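Local coordinates for uncharacterized protein (Escherichia coli UMEA 3162-1, PDB 4X5M) that mediates facilitative sugar transport across the membrane as a homodimer, probably by rocking movements that open its cargo-binding cavity first to one side and then to the other, at residues I24-T29 with A74-I79; I35-Y40 with I79-R84. One frame throughout, in Å; residues are numbered along the deposited sequence.

Overall arrangement
Both contacts use the C-terminal half of helix 60-86, which packs against the end of helix 20-29 in contact 1 and against the start of helix 37-57 in contact 2. Their centres are 10 Å apart, and I79 belongs to both segments of that helix. V76 bridges them: its CG1 lies 3.7 Å from I35 CD1 and 3.5 Å from Y40 OH. T26 also meets I35, through CG2 and CD1 at 4.0 Å, and L77 CD1 touches V37 CG1. These contacts link the three transmembrane helices near one end of the bundle. An oleic acid headgroup lies beside I79, while within segment 35-40, Y40 meets F19 of the second subunit.

Contact 1 of 2, residues I24-T29 with A74-I79; sequences IKTIRT and APVLVI. With OLA (oleic acid), chain D.
I27 and I79 form the close part of this helix-helix contact, in which the last turn of helix 20-29 packs on helix 60-86. The short segments run at 39° to each other with their axes 9.4 Å apart, and I27 and V76 are the nearest pair along the backbones. I79 sends its terminal methyl CD1 to within 3.7 Å of I27 CA, so a side-chain end rests directly on the neighbouring backbone; the same methyl also approaches T26 O. One turn before I79 on helix 60-86, P75 takes the end of I27: I27 CD1 to P75 CB is 3.8 Å. I27 CG1 lies anti to its own carbonyl carbon (chi1 -65°), and the extended second torsion carries CD1 onward to the proline. The N of P75 makes no bond to the preceding turn, and the helix is kinked there.

The packing is looser toward V76. Its two methyls diverge, CG2 facing I27 CG1 at 4.3 Å and CG1 meeting T26 CG2 at 4.2 Å, where the T26 and V76 side chains cross at about a right angle. The T26 hydroxyl is bonded to Q22 O. On another flank the contact is bordered by lipid: O2 of an oleic acid headgroup lies 3.6 Å from I79 CG1, and the chain passes V78. Cutting I79 back to an alanine would probably open a gap over the I27 backbone and take away one of the apolar groups beside the oleic acid carboxylate, P75 remaining.

No hydrogen bond or salt bridge joins the two segments. The first and third transmembrane helices meet here by van der Waals contacts, most of them between aliphatic side chains, which is consistent with side-chain fit, rather than a directional polar bond, setting their mutual position.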
ATOM      1  N   ILE A  24      -9.802  -8.385   4.269  1.00 29.58           N
ATOM      2  CA  ILE A  24     -11.118  -9.011   4.334  1.00 31.53           C
ATOM      3  C   ILE A  24     -11.105 -10.192   5.300  1.00 30.62           C
ATOM      4  O   ILE A  24     -12.023 -10.359   6.106  1.00 29.58           O
ATOM      5  CB  ILE A  24     -11.588  -9.485   2.944  1.00 34.50           C
ATOM      6  CG1 ILE A  24     -11.773  -8.290   2.006  1.00 33.88           C
ATOM      7  CG2 ILE A  24     -12.885 -10.274   3.055  1.00 36.99           C
ATOM      8  CD1 ILE A  24     -12.108  -8.677   0.578  1.00 42.15           C
ATOM      9  N   LYS A  25     -10.054 -11.002   5.219  1.00 34.36           N
ATOM     10  CA  LYS A  25      -9.882 -12.137   6.121  1.00 38.75           C
ATOM     11  C   LYS A  25      -9.790 -11.677   7.572  1.00 36.15           C
ATOM     12  O   LYS A  25     -10.372 -12.291   8.466  1.00 31.65           O
ATOM     13  CB  LYS A  25      -8.631 -12.936   5.751  1.00 40.41           C
ATOM     14  CG  LYS A  25      -8.434 -14.195   6.583  1.00 48.98           C
ATOM     15  CD  LYS A  25      -7.001 -14.694   6.506  1.00 54.87           C
ATOM     16  CE  LYS A  25      -6.956 -16.204   6.342  1.00 60.19           C
ATOM     17  NZ  LYS A  25      -7.858 -16.900   7.305  1.00 68.50           N
ATOM     18  N   THR A  26      -9.049 -10.596   7.793  1.00 33.49           N
ATOM     19  CA  THR A  26      -8.886 -10.030   9.128  1.00 28.22           C
ATOM     20  C   THR A  26     -10.220  -9.537   9.673  1.00 27.61           C
ATOM     21  O   THR A  26     -10.556  -9.776  10.833  1.00 35.27           O
ATOM     22  CB  THR A  26      -7.872  -8.866   9.132  1.00 33.10           C
ATOM     23  OG1 THR A  26      -6.587  -9.350   8.724  1.00 35.19           O
ATOM     24  CG2 THR A  26      -7.759  -8.255  10.523  1.00 25.73           C
ATOM     25  N   ILE A  27     -10.980  -8.853   8.826  1.00 27.40           N
ATOM     26  CA  ILE A  27     -12.300  -8.359   9.199  1.00 29.51           C
ATOM     27  C   ILE A  27     -13.248  -9.518   9.501  1.00 33.63           C
ATOM     28  O   ILE A  27     -14.024  -9.470  10.458  1.00 35.75           O
ATOM     29  CB  ILE A  27     -12.900  -7.470   8.086  1.00 35.38           C
ATOM     30  CG1 ILE A  27     -12.063  -6.199   7.915  1.00 25.70           C
ATOM     31  CG2 ILE A  27     -14.345  -7.111   8.396  1.00 29.92           C
ATOM     32  CD1 ILE A  27     -12.537  -5.297   6.795  1.00 26.84           C
ATOM     33  N   ARG A  28     -13.163 -10.567   8.691  1.00 36.64           N
ATOM     34  CA  ARG A  28     -14.038 -11.725   8.836  1.00 39.21           C
ATOM     35  C   ARG A  28     -13.706 -12.553  10.078  1.00 40.62           C
ATOM     36  O   ARG A  28     -14.602 -12.952  10.823  1.00 38.95           O
ATOM     37  CB  ARG A  28     -13.961 -12.604   7.584  1.00 33.83           C
ATOM     38  CG  ARG A  28     -14.897 -13.802   7.602  1.00 46.86           C
ATOM     39  CD  ARG A  28     -14.741 -14.643   6.344  1.00 54.68           C
ATOM     40  NE  ARG A  28     -13.363 -15.090   6.159  1.00 62.56           N
ATOM     41  CZ  ARG A  28     -12.839 -16.160   6.748  1.00 61.50           C
ATOM     42  NH1 ARG A  28     -13.578 -16.898   7.564  1.00 65.46           N
ATOM     43  NH2 ARG A  28     -11.576 -16.491   6.523  1.00 60.04           N
ATOM     44  N   THR A  29     -12.420 -12.804  10.302  1.00 38.65           N
ATOM     45  CA  THR A  29     -11.992 -13.675  11.395  1.00 39.34           C
ATOM     46  C   THR A  29     -11.717 -12.920  12.692  1.00 37.77           C
ATOM     47  O   THR A  29     -11.599 -13.535  13.755  1.00 40.20           O
ATOM     48  CB  THR A  29     -10.720 -14.464  11.019  1.00 40.23           C
ATOM     49  OG1 THR A  29      -9.639 -13.552  10.787  1.00 40.46           O
ATOM     50  CG2 THR A  29     -10.958 -15.295   9.769  1.00 39.34           C
ATOM     51  N   ALA A  74      -9.353   1.028   7.972  1.00 23.76           N
ATOM     52  CA  ALA A  74      -9.997   1.531   9.185  1.00 26.25           C
ATOM     53  C   ALA A  74     -10.697   0.434  10.004  1.00 26.95           C
ATOM     54  O   ALA A  74     -10.536   0.397  11.224  1.00 26.80           O
ATOM     55  CB  ALA A  74     -10.986   2.649   8.841  1.00 29.96           C
ATOM     56  N   PRO A  75     -11.472  -0.460   9.353  1.00 26.02           N
ATOM     57  CA  PRO A  75     -12.071  -1.535  10.154  1.00 28.25           C
ATOM     58  C   PRO A  75     -11.030  -2.455  10.789  1.00 24.76           C
ATOM     59  O   PRO A  75     -11.255  -2.957  11.890  1.00 24.49           O
ATOM     60  CB  PRO A  75     -12.918  -2.302   9.132  1.00 31.70           C
ATOM     61  CG  PRO A  75     -13.226  -1.306   8.082  1.00 35.84           C
ATOM     62  CD  PRO A  75     -11.985  -0.479   7.970  1.00 29.21           C
ATOM     63  N   VAL A  76      -9.912  -2.670  10.101  1.00 27.21           N
ATOM     64  CA  VAL A  76      -8.830  -3.495  10.633  1.00 25.22           C
ATOM     65  C   VAL A  76      -8.264  -2.896  11.920  1.00 26.84           C
ATOM     66  O   VAL A  76      -8.046  -3.607  12.903  1.00 27.43           O
ATOM     67  CB  VAL A  76      -7.696  -3.671   9.602  1.00 27.24           C
ATOM     68  CG1 VAL A  76      -6.471  -4.302  10.249  1.00 27.99           C
ATOM     69  CG2 VAL A  76      -8.172  -4.513   8.430  1.00 29.05           C
ATOM     70  N   LEU A  77      -8.039  -1.585  11.916  1.00 24.73           N
ATOM     71  CA  LEU A  77      -7.531  -0.902  13.102  1.00 23.36           C
ATOM     72  C   LEU A  77      -8.556  -0.939  14.235  1.00 25.48           C
ATOM     73  O   LEU A  77      -8.196  -1.132  15.398  1.00 24.19           O
ATOM     74  CB  LEU A  77      -7.151   0.546  12.780  1.00 25.99           C
ATOM     75  CG  LEU A  77      -6.616   1.373  13.956  1.00 24.75           C
ATOM     76  CD1 LEU A  77      -5.466   0.654  14.646  1.00 28.83           C
ATOM     77  CD2 LEU A  77      -6.179   2.754  13.500  1.00 26.97           C
ATOM     78  N   VAL A  78      -9.829  -0.759  13.889  1.00 27.19           N
ATOM     79  CA  VAL A  78     -10.912  -0.812  14.870  1.00 27.56           C
ATOM     80  C   VAL A  78     -10.932  -2.146  15.610  1.00 26.95           C
ATOM     81  O   VAL A  78     -10.949  -2.184  16.840  1.00 28.49           O
ATOM     82  CB  VAL A  78     -12.290  -0.588  14.210  1.00 28.27           C
ATOM     83  CG1 VAL A  78     -13.409  -1.019  15.150  1.00 31.00           C
ATOM     84  CG2 VAL A  78     -12.460   0.866  13.810  1.00 28.77           C
ATOM     85  N   ILE A  79     -10.927  -3.237  14.850  1.00 27.57           N
ATOM     86  CA  ILE A  79     -10.903  -4.578  15.425  1.00 25.61           C
ATOM     87  C   ILE A  79      -9.641  -4.792  16.257  1.00 29.02           C
ATOM     88  O   ILE A  79      -9.685  -5.410  17.324  1.00 32.86           O
ATOM     89  CB  ILE A  79     -10.990  -5.660  14.327  1.00 30.72           C
ATOM     90  CG1 ILE A  79     -12.279  -5.500  13.519  1.00 33.44           C
ATOM     91  CG2 ILE A  79     -10.919  -7.053  14.935  1.00 32.06           C
ATOM     92  CD1 ILE A  79     -12.364  -6.419  12.319  1.00 28.74           C
TER
HETATM   93  C1  OLA D 201     -16.014  -4.290  12.379  1.00 58.73           C
HETATM   94  O1  OLA D 201     -16.043  -4.928  13.464  1.00 52.61           O
HETATM   95  O2  OLA D 201     -14.985  -3.641  12.054  1.00 65.11           O
HETATM   96  C2  OLA D 201     -17.217  -4.299  11.463  1.00 56.58           C
HETATM   97  C3  OLA D 201     -17.064  -3.207  10.428  1.00 50.18           C
HETATM   98  C4  OLA D 201     -17.716  -1.937  10.930  1.00 55.98           C
HETATM   99  C5  OLA D 201     -17.194  -0.755  10.143  1.00 47.17           C
HETATM  100  C6  OLA D 201     -16.930   0.395  11.089  1.00 49.69           C
HETATM  101  C7  OLA D 201     -15.703   1.154  10.634  1.00 47.76           C
HETATM  102  C8  OLA D 201     -15.442   2.313  11.574  1.00 47.37           C
HETATM  103  C9  OLA D 201     -16.434   3.421  11.298  1.00 45.74           C
HETATM  104  C10 OLA D 201     -16.092   4.707  11.514  1.00 54.55           C
HETATM  105  C11 OLA D 201     -14.712   5.056  12.028  1.00 40.99           C
HETATM  106  C12 OLA D 201     -14.524   6.557  11.982  1.00 41.07           C
HETATM  107  C13 OLA D 201     -14.214   6.985  10.563  1.00 47.10           C
HETATM  108  C14 OLA D 201     -14.479   8.465  10.403  1.00 45.18           C
HETATM  109  C15 OLA D 201     -14.187   8.877   8.976  1.00 47.36           C
HETATM  110  C16 OLA D 201     -14.410  10.365   8.808  1.00 48.88           C
HETATM  111  C17 OLA D 201     -13.623  10.851   7.612  1.00 42.51           C
HETATM  112  C18 OLA D 201     -14.046  12.259   7.259  1.00 42.50           C

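Contact 2 of 2, residues I35-Y40 with I79-R84; sequences ISVVMY and ITLINR. With OLA (oleic acid), chain D.
The N-terminal end of the second transmembrane helix, together with the residues leading into it, packs here on the last part of the third, helix 60-86. I35 and T80 are the nearest pair along the backbones. I35 brings CG2 to 3.5 Å from T80 OG1, and its CD1 also borders that hydroxyl, so two branches of the isoleucine cover the oxygen. The hydroxyl is already committed to V76 O in its own helix. With T80 OG1 anti to the carbonyl carbon (chi1 -60°), it lies beside the backbone N and can reach back to V76 O, while CG2 is turned to meet V37 CG2 at 3.8 Å.

V37 carries most of the remaining contact by dividing its methyls. CG1 meets L81 CD2 at 3.8 Å, the two side chains crossing at about a right angle, whereas CG2 lies at the edge of the R84 guanidinium, in its plane, 3.4 Å from NH2. R84 bends at its second and third torsions to bring the edge of the group up to the valine, and as modelled its NE is buried without a polar partner; the side chain is poorly ordered, however, so these details deserve caution.

S36, the N-cap of helix 37-57, turns away from helix 60-86. Its OG accepts a nearly straight bond from M39 N (3.2 Å, 167°), which ties up an amide of the first turn. Farther along, the Y40 ring meets F19 of the second subunit edge-to-face.

Across the two segments there is no hydrogen bond. The hydroxyl oxygens of S36 and T80 each have a hydrogen bond within their own segment or helix, and the two segments meet mainly through the aliphatic groups of I35, V37, T80 and L81, with the R84 guanidinium set edge-on to V37 at the surface.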
ATOM      1  N   ILE A  35      -0.583  -7.371  14.109  1.00 43.03           N
ATOM      2  CA  ILE A  35      -0.913  -6.049  13.587  1.00 42.07           C
ATOM      3  C   ILE A  35      -0.477  -4.944  14.544  1.00 31.09           C
ATOM      4  O   ILE A  35      -0.868  -4.929  15.712  1.00 42.13           O
ATOM      5  CB  ILE A  35      -2.423  -5.913  13.317  1.00 36.74           C
ATOM      6  CG1 ILE A  35      -2.860  -6.906  12.239  1.00 39.07           C
ATOM      7  CG2 ILE A  35      -2.763  -4.490  12.901  1.00 32.55           C
ATOM      8  CD1 ILE A  35      -4.328  -6.823  11.887  1.00 36.70           C
ATOM      9  N   SER A  36       0.339  -4.023  14.042  1.00 35.38           N
ATOM     10  CA  SER A  36       0.799  -2.893  14.840  1.00 37.04           C
ATOM     11  C   SER A  36      -0.167  -1.720  14.754  1.00 35.15           C
ATOM     12  O   SER A  36      -0.484  -1.241  13.664  1.00 29.78           O
ATOM     13  CB  SER A  36       2.191  -2.450  14.395  1.00 30.84           C
ATOM     14  OG  SER A  36       2.510  -1.175  14.923  1.00 30.74           O
ATOM     15  N   VAL A  37      -0.628  -1.262  15.914  1.00 32.28           N
ATOM     16  CA  VAL A  37      -1.513  -0.105  15.990  1.00 30.87           C
ATOM     17  C   VAL A  37      -0.825   1.140  15.435  1.00 30.04           C
ATOM     18  O   VAL A  37      -1.418   1.894  14.662  1.00 25.57           O
ATOM     19  CB  VAL A  37      -1.966   0.159  17.440  1.00 35.63           C
ATOM     20  CG1 VAL A  37      -2.759   1.454  17.527  1.00 32.21           C
ATOM     21  CG2 VAL A  37      -2.788  -1.011  17.959  1.00 36.63           C
ATOM     22  N   VAL A  38       0.432   1.336  15.822  1.00 32.41           N
ATOM     23  CA  VAL A  38       1.209   2.495  15.386  1.00 24.59           C
ATOM     24  C   VAL A  38       1.367   2.540  13.868  1.00 23.98           C
ATOM     25  O   VAL A  38       1.199   3.593  13.250  1.00 29.37           O
ATOM     26  CB  VAL A  38       2.609   2.510  16.039  1.00 38.35           C
ATOM     27  CG1 VAL A  38       3.472   3.610  15.435  1.00 33.03           C
ATOM     28  CG2 VAL A  38       2.489   2.687  17.542  1.00 40.66           C
ATOM     29  N   MET A  39       1.678   1.394  13.269  1.00 23.81           N
ATOM     30  CA  MET A  39       1.867   1.324  11.823  1.00 27.18           C
ATOM     31  C   MET A  39       0.580   1.662  11.070  1.00 23.93           C
ATOM     32  O   MET A  39       0.617   2.341  10.044  1.00 26.59           O
ATOM     33  CB  MET A  39       2.374  -0.063  11.407  1.00 30.43           C
ATOM     34  CG  MET A  39       3.795  -0.366  11.857  1.00 36.88           C
ATOM     35  SD  MET A  39       4.596  -1.660  10.880  1.00 45.12           S
ATOM     36  CE  MET A  39       3.471  -3.028  11.117  1.00 35.64           C
ATOM     37  N   TYR A  40      -0.555   1.198  11.583  1.00 23.67           N
ATOM     38  CA  TYR A  40      -1.833   1.452  10.924  1.00 26.34           C
ATOM     39  C   TYR A  40      -2.284   2.900  11.086  1.00 26.64           C
ATOM     40  O   TYR A  40      -2.911   3.463  10.189  1.00 28.88           O
ATOM     41  CB  TYR A  40      -2.909   0.497  11.448  1.00 27.57           C
ATOM     42  CG  TYR A  40      -3.160  -0.665  10.517  1.00 30.50           C
ATOM     43  CD1 TYR A  40      -2.335  -1.781  10.533  1.00 30.63           C
ATOM     44  CD2 TYR A  40      -4.209  -0.637   9.607  1.00 26.91           C
ATOM     45  CE1 TYR A  40      -2.552  -2.845   9.678  1.00 31.22           C
ATOM     46  CE2 TYR A  40      -4.436  -1.696   8.746  1.00 31.54           C
ATOM     47  CZ  TYR A  40      -3.604  -2.798   8.787  1.00 33.13           C
ATOM     48  OH  TYR A  40      -3.824  -3.855   7.933  1.00 33.62           O
ATOM     49  N   ILE A  79     -10.927  -3.237  14.850  1.00 27.57           N
ATOM     50  CA  ILE A  79     -10.903  -4.578  15.425  1.00 25.61           C
ATOM     51  C   ILE A  79      -9.641  -4.792  16.257  1.00 29.02           C
ATOM     52  O   ILE A  79      -9.685  -5.410  17.324  1.00 32.86           O
ATOM     53  CB  ILE A  79     -10.990  -5.660  14.327  1.00 30.72           C
ATOM     54  CG1 ILE A  79     -12.279  -5.500  13.519  1.00 33.44           C
ATOM     55  CG2 ILE A  79     -10.919  -7.053  14.935  1.00 32.06           C
ATOM     56  CD1 ILE A  79     -12.364  -6.419  12.319  1.00 28.74           C
ATOM     57  N   THR A  80      -8.520  -4.267  15.770  1.00 28.12           N
ATOM     58  CA  THR A  80      -7.246  -4.383  16.475  1.00 31.01           C
ATOM     59  C   THR A  80      -7.307  -3.711  17.843  1.00 35.35           C
ATOM     60  O   THR A  80      -6.854  -4.270  18.842  1.00 36.15           O
ATOM     61  CB  THR A  80      -6.089  -3.764  15.663  1.00 28.19           C
ATOM     62  OG1 THR A  80      -5.963  -4.446  14.410  1.00 30.42           O
ATOM     63  CG2 THR A  80      -4.778  -3.879  16.426  1.00 29.64           C
ATOM     64  N   LEU A  81      -7.877  -2.511  17.880  1.00 31.37           N
ATOM     65  CA  LEU A  81      -8.002  -1.755  19.122  1.00 36.29           C
ATOM     66  C   LEU A  81      -8.979  -2.423  20.088  1.00 37.60           C
ATOM     67  O   LEU A  81      -8.792  -2.370  21.304  1.00 37.49           O
ATOM     68  CB  LEU A  81      -8.442  -0.320  18.828  1.00 28.56           C
ATOM     69  CG  LEU A  81      -7.397   0.557  18.132  1.00 31.26           C
ATOM     70  CD1 LEU A  81      -7.996   1.887  17.705  1.00 35.29           C
ATOM     71  CD2 LEU A  81      -6.197   0.774  19.043  1.00 37.48           C
ATOM     72  N   ILE A  82     -10.018  -3.049  19.544  1.00 28.48           N
ATOM     73  CA  ILE A  82     -10.979  -3.782  20.360  1.00 34.91           C
ATOM     74  C   ILE A  82     -10.325  -5.012  20.988  1.00 41.71           C
ATOM     75  O   ILE A  82     -10.456  -5.248  22.190  1.00 41.20           O
ATOM     76  CB  ILE A  82     -12.210  -4.219  19.538  1.00 34.10           C
ATOM     77  CG1 ILE A  82     -13.035  -3.001  19.117  1.00 31.44           C
ATOM     78  CG2 ILE A  82     -13.075  -5.176  20.340  1.00 32.26           C
ATOM     79  CD1 ILE A  82     -14.255  -3.346  18.285  1.00 31.76           C
ATOM     80  N   ASN A  83      -9.617  -5.788  20.171  1.00 33.24           N
ATOM     81  CA  ASN A  83      -8.916  -6.973  20.653  1.00 42.89           C
ATOM     82  C   ASN A  83      -7.830  -6.625  21.668  1.00 47.70           C
ATOM     83  O   ASN A  83      -7.624  -7.350  22.641  1.00 52.45           O
ATOM     84  CB  ASN A  83      -8.295  -7.746  19.487  1.00 37.37           C
ATOM     85  CG  ASN A  83      -9.335  -8.338  18.556  1.00 37.78           C
ATOM     86  OD1 ASN A  83      -9.075  -8.550  17.372  1.00 39.93           O
ATOM     87  ND2 ASN A  83     -10.523  -8.603  19.087  1.00 36.32           N
ATOM     88  N   ARG A  84      -7.139  -5.515  21.427  1.00 39.21           N
ATOM     89  CA  ARG A  84      -6.090  -5.043  22.326  1.00 44.91           C
ATOM     90  C   ARG A  84      -6.632  -4.765  23.725  1.00 56.69           C
ATOM     91  O   ARG A  84      -5.977  -5.055  24.727  1.00 72.13           O
ATOM     92  CB  ARG A  84      -5.433  -3.777  21.765  1.00 53.71           C
ATOM     93  CG  ARG A  84      -4.572  -3.025  22.773  1.00 63.69           C
ATOM     94  CD  ARG A  84      -4.587  -1.526  22.510  1.00 65.81           C
ATOM     95  NE  ARG A  84      -3.540  -1.108  21.583  1.00 69.03           N
ATOM     96  CZ  ARG A  84      -2.377  -0.583  21.958  1.00 72.67           C
ATOM     97  NH1 ARG A  84      -2.111  -0.406  23.245  1.00 67.39           N
ATOM     98  NH2 ARG A  84      -1.481  -0.230  21.047  1.00 71.94           N
TER
HETATM   99  C1  OLA D 201     -16.014  -4.290  12.379  1.00 58.73           C
HETATM  100  O1  OLA D 201     -16.043  -4.928  13.464  1.00 52.61           O
HETATM  101  O2  OLA D 201     -14.985  -3.641  12.054  1.00 65.11           O
HETATM  102  C2  OLA D 201     -17.217  -4.299  11.463  1.00 56.58           C
HETATM  103  C3  OLA D 201     -17.064  -3.207  10.428  1.00 50.18           C
HETATM  104  C4  OLA D 201     -17.716  -1.937  10.930  1.00 55.98           C
HETATM  105  C5  OLA D 201     -17.194  -0.755  10.143  1.00 47.17           C
HETATM  106  C6  OLA D 201     -16.930   0.395  11.089  1.00 49.69           C
HETATM  107  C7  OLA D 201     -15.703   1.154  10.634  1.00 47.76           C
HETATM  108  C8  OLA D 201     -15.442   2.313  11.574  1.00 47.37           C
HETATM  109  C9  OLA D 201     -16.434   3.421  11.298  1.00 45.74           C
HETATM  110  C10 OLA D 201     -16.092   4.707  11.514  1.00 54.55           C
HETATM  111  C11 OLA D 201     -14.712   5.056  12.028  1.00 40.99           C
HETATM  112  C12 OLA D 201     -14.524   6.557  11.982  1.00 41.07           C
HETATM  113  C13 OLA D 201     -14.214   6.985  10.563  1.00 47.10           C
HETATM  114  C14 OLA D 201     -14.479   8.465  10.403  1.00 45.18           C
HETATM  115  C15 OLA D 201     -14.187   8.877   8.976  1.00 47.36           C
HETATM  116  C16 OLA D 201     -14.410  10.365   8.808  1.00 48.88           C
HETATM  117  C17 OLA D 201     -13.623  10.851   7.612  1.00 42.51           C
HETATM  118  C18 OLA D 201     -14.046  12.259   7.259  1.00 42.50           C